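Local atomic coordinates of MccB protein (Escherichia coli, PDB entry 6OM4), a protein that catalyses ATP-dependent attachment of adenosine monophosphate to the MccA peptide through a phosphoramidate bond, a step in the biosynthesis of the antibiotic microcin C7. Residues 124-129 / 293-298; 241-246 / 324-329. One frame throughout, in Å; residues are numbered along the deposited sequence.

Interaction 1. Residues 124-129 / 293-298. With ND7 (5'-O-[(S)-amino(hydroxy)phosphoryl]adenosine), chain M.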
loop_
_atom_site.group_PDB
_atom_site.type_symbol
_atom_site.label_atom_id
_atom_site.label_comp_id
_atom_site.label_asym_id
_atom_site.label_seq_id
_atom_site.Cartn_x
_atom_site.Cartn_y
_atom_site.Cartn_z
ATOM N N GLY A 124 15.399 1.921 6.408
ATOM C CA GLY A 124 15.658 0.659 7.049
ATOM C C GLY A 124 14.735 -0.431 6.535
ATOM O O GLY A 124 14.471 -0.522 5.316
ATOM N N GLY A 125 14.195 -1.251 7.450
ATOM C CA GLY A 125 13.430 -2.432 7.024
ATOM C C GLY A 125 12.203 -2.055 6.198
ATOM O O GLY A 125 11.904 -2.582 5.094
ATOM N N ILE A 126 11.394 -1.169 6.771
ATOM C CA ILE A 126 10.196 -0.755 6.068
ATOM C C ILE A 126 10.568 -0.001 4.790
ATOM O O ILE A 126 10.016 -0.264 3.697
ATOM C CB ILE A 126 9.276 0.062 6.983
ATOM C CG1 ILE A 126 8.767 -0.786 8.154
ATOM C CG2 ILE A 126 8.171 0.740 6.191
ATOM C CD1 ILE A 126 7.925 -1.971 7.809
ATOM N N GLY A 127 11.497 0.933 4.897
ATOM C CA GLY A 127 11.870 1.763 3.767
ATOM C C GLY A 127 12.401 0.972 2.582
ATOM O O GLY A 127 12.115 1.277 1.412
ATOM N N ASN A 128 13.219 -0.050 2.849
ATOM C CA ASN A 128 13.741 -0.902 1.828
ATOM C C ASN A 128 12.597 -1.531 1.013
ATOM O O ASN A 128 12.602 -1.516 -0.197
ATOM C CB ASN A 128 14.576 -2.050 2.394
ATOM C CG ASN A 128 16.066 -1.784 2.435
ATOM O OD1 ASN A 128 16.835 -2.498 1.794
ATOM N ND2 ASN A 128 16.490 -0.820 3.227
ATOM N N HIS A 129 11.637 -2.123 1.707
ATOM C CA HIS A 129 10.633 -2.908 1.052
ATOM C C HIS A 129 9.631 -2.013 0.327
ATOM O O HIS A 129 9.232 -2.346 -0.788
ATOM C CB HIS A 129 9.930 -3.837 2.035
ATOM C CG HIS A 129 10.613 -5.163 2.110
ATOM N ND1 HIS A 129 11.683 -5.428 2.937
ATOM C CD2 HIS A 129 10.407 -6.272 1.401
ATOM C CE1 HIS A 129 12.085 -6.671 2.734
ATOM N NE2 HIS A 129 11.328 -7.205 1.794
ATOM N N PRO A 293 9.386 -11.448 8.301
ATOM C CA PRO A 293 7.994 -11.613 7.863
ATOM C C PRO A 293 7.067 -10.492 8.356
ATOM O O PRO A 293 6.208 -10.040 7.601
ATOM C CB PRO A 293 7.598 -12.964 8.436
ATOM C CG PRO A 293 8.899 -13.757 8.440
ATOM C CD PRO A 293 9.961 -12.725 8.791
ATOM N N VAL A 294 7.270 -10.022 9.594
ATOM C CA VAL A 294 6.442 -8.916 10.167
ATOM C C VAL A 294 6.727 -7.609 9.425
ATOM O O VAL A 294 5.833 -6.881 8.950
ATOM C CB VAL A 294 6.690 -8.813 11.678
ATOM C CG1 VAL A 294 6.036 -7.561 12.225
ATOM C CG2 VAL A 294 6.174 -10.065 12.397
ATOM N N ASN A 295 8.015 -7.322 9.298
ATOM C CA ASN A 295 8.501 -6.178 8.579
ATOM C C ASN A 295 7.861 -6.140 7.184
ATOM O O ASN A 295 7.288 -5.115 6.739
ATOM C CB ASN A 295 10.022 -6.224 8.459
ATOM C CG ASN A 295 10.579 -5.093 7.638
ATOM O OD1 ASN A 295 10.694 -5.200 6.394
ATOM N ND2 ASN A 295 10.941 -4.045 8.342
ATOM N N ASN A 296 8.004 -7.258 6.472
ATOM C CA ASN A 296 7.639 -7.316 5.034
ATOM C C ASN A 296 6.126 -7.167 4.836
ATOM O O ASN A 296 5.699 -6.582 3.858
ATOM C CB ASN A 296 8.138 -8.607 4.387
ATOM C CG ASN A 296 9.649 -8.729 4.375
ATOM O OD1 ASN A 296 10.186 -9.638 3.717
ATOM N ND2 ASN A 296 10.349 -7.819 5.043
ATOM N N VAL A 297 5.310 -7.707 5.751
ATOM C CA VAL A 297 3.847 -7.563 5.670
ATOM C C VAL A 297 3.467 -6.091 5.780
ATOM O O VAL A 297 2.639 -5.562 5.009
ATOM C CB VAL A 297 3.147 -8.392 6.772
ATOM C CG1 VAL A 297 1.690 -8.007 6.937
ATOM C CG2 VAL A 297 3.257 -9.894 6.508
ATOM N N ALA A 298 4.034 -5.418 6.784
ATOM C CA ALA A 298 3.729 -4.023 7.033
ATOM C C ALA A 298 4.112 -3.173 5.835
ATOM O O ALA A 298 3.342 -2.273 5.374
ATOM C CB ALA A 298 4.431 -3.516 8.265
HETATM O O1A ND7 M . 15.182 0.420 12.374
HETATM P PA ND7 M . 14.386 0.224 11.116
HETATM O O2A ND7 M . 14.597 -1.068 10.338
HETATM N N3A ND7 M . 12.771 0.315 11.634
HETATM O "O5'" ND7 M . 14.589 1.386 10.057
HETATM C "C5'" ND7 M . 14.411 2.746 10.560
HETATM C "C4'" ND7 M . 15.223 3.643 9.591
HETATM C "C3'" ND7 M . 16.748 3.449 9.892
HETATM O "O3'" ND7 M . 17.486 3.212 8.756
HETATM C "C2'" ND7 M . 17.065 4.768 10.715
HETATM O "O2'" ND7 M . 18.437 5.239 10.421
HETATM C "C1'" ND7 M . 16.198 5.683 10.262
HETATM O "O4'" ND7 M . 14.864 4.863 9.842
HETATM N N9 ND7 M . 15.737 6.674 11.193
HETATM C C4 ND7 M . 15.724 8.020 10.985
HETATM C C5 ND7 M . 15.198 8.594 12.086
HETATM N N7 ND7 M . 14.875 7.615 12.963
HETATM C C8 ND7 M . 15.192 6.466 12.401
HETATM N N3 ND7 M . 16.136 8.763 9.936
HETATM C C2 ND7 M . 16.006 10.054 9.987
HETATM N N1 ND7 M . 15.505 10.654 11.073
HETATM C C6 ND7 M . 15.092 9.969 12.106
HETATM N N6 ND7 M . 14.552 10.644 13.272
#
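The side chain of Asn-295 reaches from helix 292-311 to the first turn of helix 125-136 and ends against the backbone of Gly-125. Its CG stands anti to the backbone N (chi1 176°), which carries the amide straight across. Asn-295 ND2 then rests 3.2 Å from Gly-125 CA, an approach open to it because that residue has no side chain. The polar atoms meet like to like, Asn-295 OD1 by Gly-125 O and ND2 by Ile-126 N, and no hydrogen bond joins the two segments. Ile-126 runs antiparallel to the Asn-295 side chain and sets CD1 3.8 Å from Ala-298 CB. At the other end Asn-296 folds beside its own backbone N and brings ND2 over one face of His-129, 3.1 Å from CE1 and offset toward the ring's rim; the amide and imidazole planes are inclined by 39°. Asn-296 ND2 also donates a weak bond to Asn-295 OD1, linking the neighbouring amides. On the nucleotide side, Gly-125 N donates a nearly straight bond (168°) to O2A of ND7 at 2.9 Å, while Gly-124 at the N-cap passes close to O5'. This is the glycine-rich strand-turn-helix of a Rossmann-type nucleotide site, as in the ThiF family.

Interaction 2. Residues 241-246 / 324-329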
loop_
_atom_site.group_PDB
_atom_site.type_symbol
_atom_site.label_atom_id
_atom_site.label_comp_id
_atom_site.label_asym_id
_atom_site.label_seq_id
_atom_site.Cartn_x
_atom_site.Cartn_y
_atom_site.Cartn_z
ATOM N N ASN A 241 6.906 -4.982 17.917
ATOM C CA ASN A 241 7.463 -6.321 18.012
ATOM C C ASN A 241 6.877 -7.191 16.884
ATOM O O ASN A 241 7.100 -6.929 15.675
ATOM C CB ASN A 241 7.308 -6.880 19.440
ATOM C CG ASN A 241 8.223 -6.215 20.450
ATOM O OD1 ASN A 241 7.974 -6.228 21.670
ATOM N ND2 ASN A 241 9.304 -5.658 19.971
ATOM N N ASP A 242 6.085 -8.214 17.249
ATOM C CA ASP A 242 5.594 -9.253 16.339
ATOM C C ASP A 242 4.278 -8.879 15.626
ATOM O O ASP A 242 3.752 -9.703 14.876
ATOM C CB ASP A 242 5.409 -10.554 17.131
ATOM C CG ASP A 242 4.719 -10.357 18.470
ATOM O OD1 ASP A 242 3.529 -10.208 18.473
ATOM O OD2 ASP A 242 5.412 -10.294 19.504
ATOM N N ILE A 243 3.741 -7.680 15.847
ATOM C CA ILE A 243 2.555 -7.190 15.147
ATOM C C ILE A 243 2.970 -6.225 14.047
ATOM O O ILE A 243 3.536 -5.171 14.314
ATOM C CB ILE A 243 1.555 -6.498 16.090
ATOM C CG1 ILE A 243 1.057 -7.432 17.193
ATOM C CG2 ILE A 243 0.412 -5.930 15.282
ATOM C CD1 ILE A 243 0.201 -6.702 18.224
ATOM N N ALA A 244 2.593 -6.553 12.811
ATOM C CA ALA A 244 2.809 -5.667 11.657
ATOM C C ALA A 244 1.760 -4.551 11.715
ATOM O O ALA A 244 0.605 -4.854 11.973
ATOM C CB ALA A 244 2.666 -6.465 10.392
ATOM N N VAL A 245 2.179 -3.303 11.536
ATOM C CA VAL A 245 1.250 -2.155 11.588
ATOM C C VAL A 245 1.362 -1.326 10.310
ATOM O O VAL A 245 2.456 -0.994 9.869
ATOM C CB VAL A 245 1.488 -1.284 12.832
ATOM C CG1 VAL A 245 0.585 -0.036 12.812
ATOM C CG2 VAL A 245 1.271 -2.090 14.100
ATOM N N PHE A 246 0.209 -0.916 9.746
ATOM C CA PHE A 246 0.284 0.102 8.695
ATOM C C PHE A 246 -0.920 0.990 8.868
ATOM O O PHE A 246 -1.931 0.562 9.395
ATOM C CB PHE A 246 0.352 -0.464 7.265
ATOM C CG PHE A 246 -0.898 -1.120 6.731
ATOM C CD1 PHE A 246 -1.348 -2.326 7.238
ATOM C CD2 PHE A 246 -1.637 -0.546 5.705
ATOM C CE1 PHE A 246 -2.472 -2.955 6.717
ATOM C CE2 PHE A 246 -2.787 -1.146 5.221
ATOM C CZ PHE A 246 -3.209 -2.353 5.723
ATOM N N GLY A 324 -3.339 -3.474 12.487
ATOM C CA GLY A 324 -2.375 -4.471 12.956
ATOM C C GLY A 324 -2.695 -5.833 12.391
ATOM O O GLY A 324 -3.861 -6.300 12.450
ATOM N N ILE A 325 -1.634 -6.547 11.973
ATOM C CA ILE A 325 -1.696 -7.905 11.579
ATOM C C ILE A 325 -0.775 -8.709 12.507
ATOM O O ILE A 325 0.434 -8.476 12.531
ATOM C CB ILE A 325 -1.281 -8.090 10.107
ATOM C CG1 ILE A 325 -2.110 -7.225 9.163
ATOM C CG2 ILE A 325 -1.342 -9.571 9.731
ATOM C CD1 ILE A 325 -1.503 -5.876 8.909
ATOM N N TRP A 326 -1.361 -9.626 13.273
ATOM C CA TRP A 326 -0.632 -10.431 14.235
ATOM C C TRP A 326 0.172 -11.471 13.468
ATOM O O TRP A 326 -0.230 -11.875 12.379
ATOM C CB TRP A 326 -1.588 -11.058 15.268
ATOM C CG TRP A 326 -1.936 -10.208 16.469
ATOM C CD1 TRP A 326 -1.728 -10.546 17.776
ATOM C CD2 TRP A 326 -2.611 -8.931 16.518
ATOM N NE1 TRP A 326 -2.188 -9.570 18.620
ATOM C CE2 TRP A 326 -2.736 -8.562 17.875
ATOM C CE3 TRP A 326 -3.082 -8.033 15.548
ATOM C CZ2 TRP A 326 -3.322 -7.366 18.277
ATOM C CZ3 TRP A 326 -3.664 -6.848 15.946
ATOM C CH2 TRP A 326 -3.757 -6.513 17.292
ATOM N N SER A 327 1.308 -11.910 14.023
ATOM C CA SER A 327 2.065 -12.965 13.380
ATOM C C SER A 327 2.033 -14.232 14.244
ATOM O O SER A 327 2.396 -15.283 13.748
ATOM C CB SER A 327 3.481 -12.539 13.046
ATOM O OG SER A 327 4.206 -12.225 14.228
ATOM N N ASP A 328 1.605 -14.150 15.516
ATOM C CA ASP A 328 1.595 -15.406 16.310
ATOM C C ASP A 328 0.191 -15.973 16.467
ATOM O O ASP A 328 0.022 -17.024 17.063
ATOM C CB ASP A 328 2.269 -15.284 17.665
ATOM C CG ASP A 328 1.792 -14.144 18.527
ATOM O OD1 ASP A 328 0.602 -13.738 18.415
ATOM O OD2 ASP A 328 2.670 -13.613 19.249
ATOM N N GLU A 329 -0.781 -15.303 15.859
ATOM C CA GLU A 329 -2.107 -15.865 15.697
ATOM C C GLU A 329 -2.752 -15.200 14.477
ATOM O O GLU A 329 -2.222 -14.233 13.935
ATOM C CB GLU A 329 -2.939 -15.662 16.957
ATOM C CG GLU A 329 -3.066 -14.215 17.388
ATOM C CD GLU A 329 -3.740 -14.070 18.750
ATOM O OE1 GLU A 329 -4.601 -14.910 19.068
ATOM O OE2 GLU A 329 -3.407 -13.124 19.484
HETATM O O HOH W 1 1.602 -11.196 16.881
#
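Ala-244 and Ile-325 form a hydrogen-bonded pair between antiparallel strands 243-250 and 321-326, neighbours in the antiparallel part of the mixed sheet that extends the Rossmann-type core. Their backbones exchange two bonds, Ile-325 N to Ala-244 O at 2.8 Å and Ala-244 N to Ile-325 O at 2.9 Å. The two faces of the strand pair are filled differently. On one, the chief bump is the Ile-243 side chain, which runs alongside Trp-326 and lays its CD1 over one face of the indole: a CH-pi contact, 3.8 Å from CD1 to the centroid of the six-membered ring of Trp-326 and 24° off the ring normal. Lys-331 makes a cation-pi interaction with the same indole. Gly-324, with no side chain, makes a shallow hollow where Ile-243 CG2 settles near its CA. Gly-324 CA also sits 3.2 Å from Ala-244 O as a CA-H...O contact. On the other face the small Ala-244 lies beside the bulkier Ile-325, whose CD1 fits against the edge of the Phe-246 ring, 3.8 Å from CE1 and near the ring plane; Phe-246 CG, lying between backbone N and carbonyl carbon (chi1 70°), brings the ring there. Beyond the strand pair, the like-charged Asp-242 OD1 and Asp-328 OD2 come within 3.6 Å. A water beside them accepts from Ser-327 N and is placed to donate to Asp-242 OD1 and, weakly, Asp-328 OD1, though acceptors outnumber its protons. Ser-327 OG closes this end with a 2.6 Å bond to Asp-242 O, in the carbonyl plane and on a lone pair.

How the interactions relate
Helix 292-311 joins the two contacts, whose centres are 12 Å apart: its Asn-295 side meets the nucleotide-binding turn in interaction 1, while Val-294 and Ala-298 pack on the residues of interaction 2, Ala-298 serving both contacts. There Val-294 O comes 3.5 Å from Ala-244 CB, Val-294 CG2 sits 3.4 Å from Ser-327 OG, and Ala-298 CB lies 3.6 Å from Val-245 O. At its start the helix thus lies between the nucleotide-binding turn and the antiparallel part of the sheet. Interaction 1 bonds the nucleotide directly, whereas the Ala-244 side chain in 241-246 is about 12 Å from ND7. The bound peptide reaches both, through the Ile-126 backbone and by packing on Ile-243 and Trp-326.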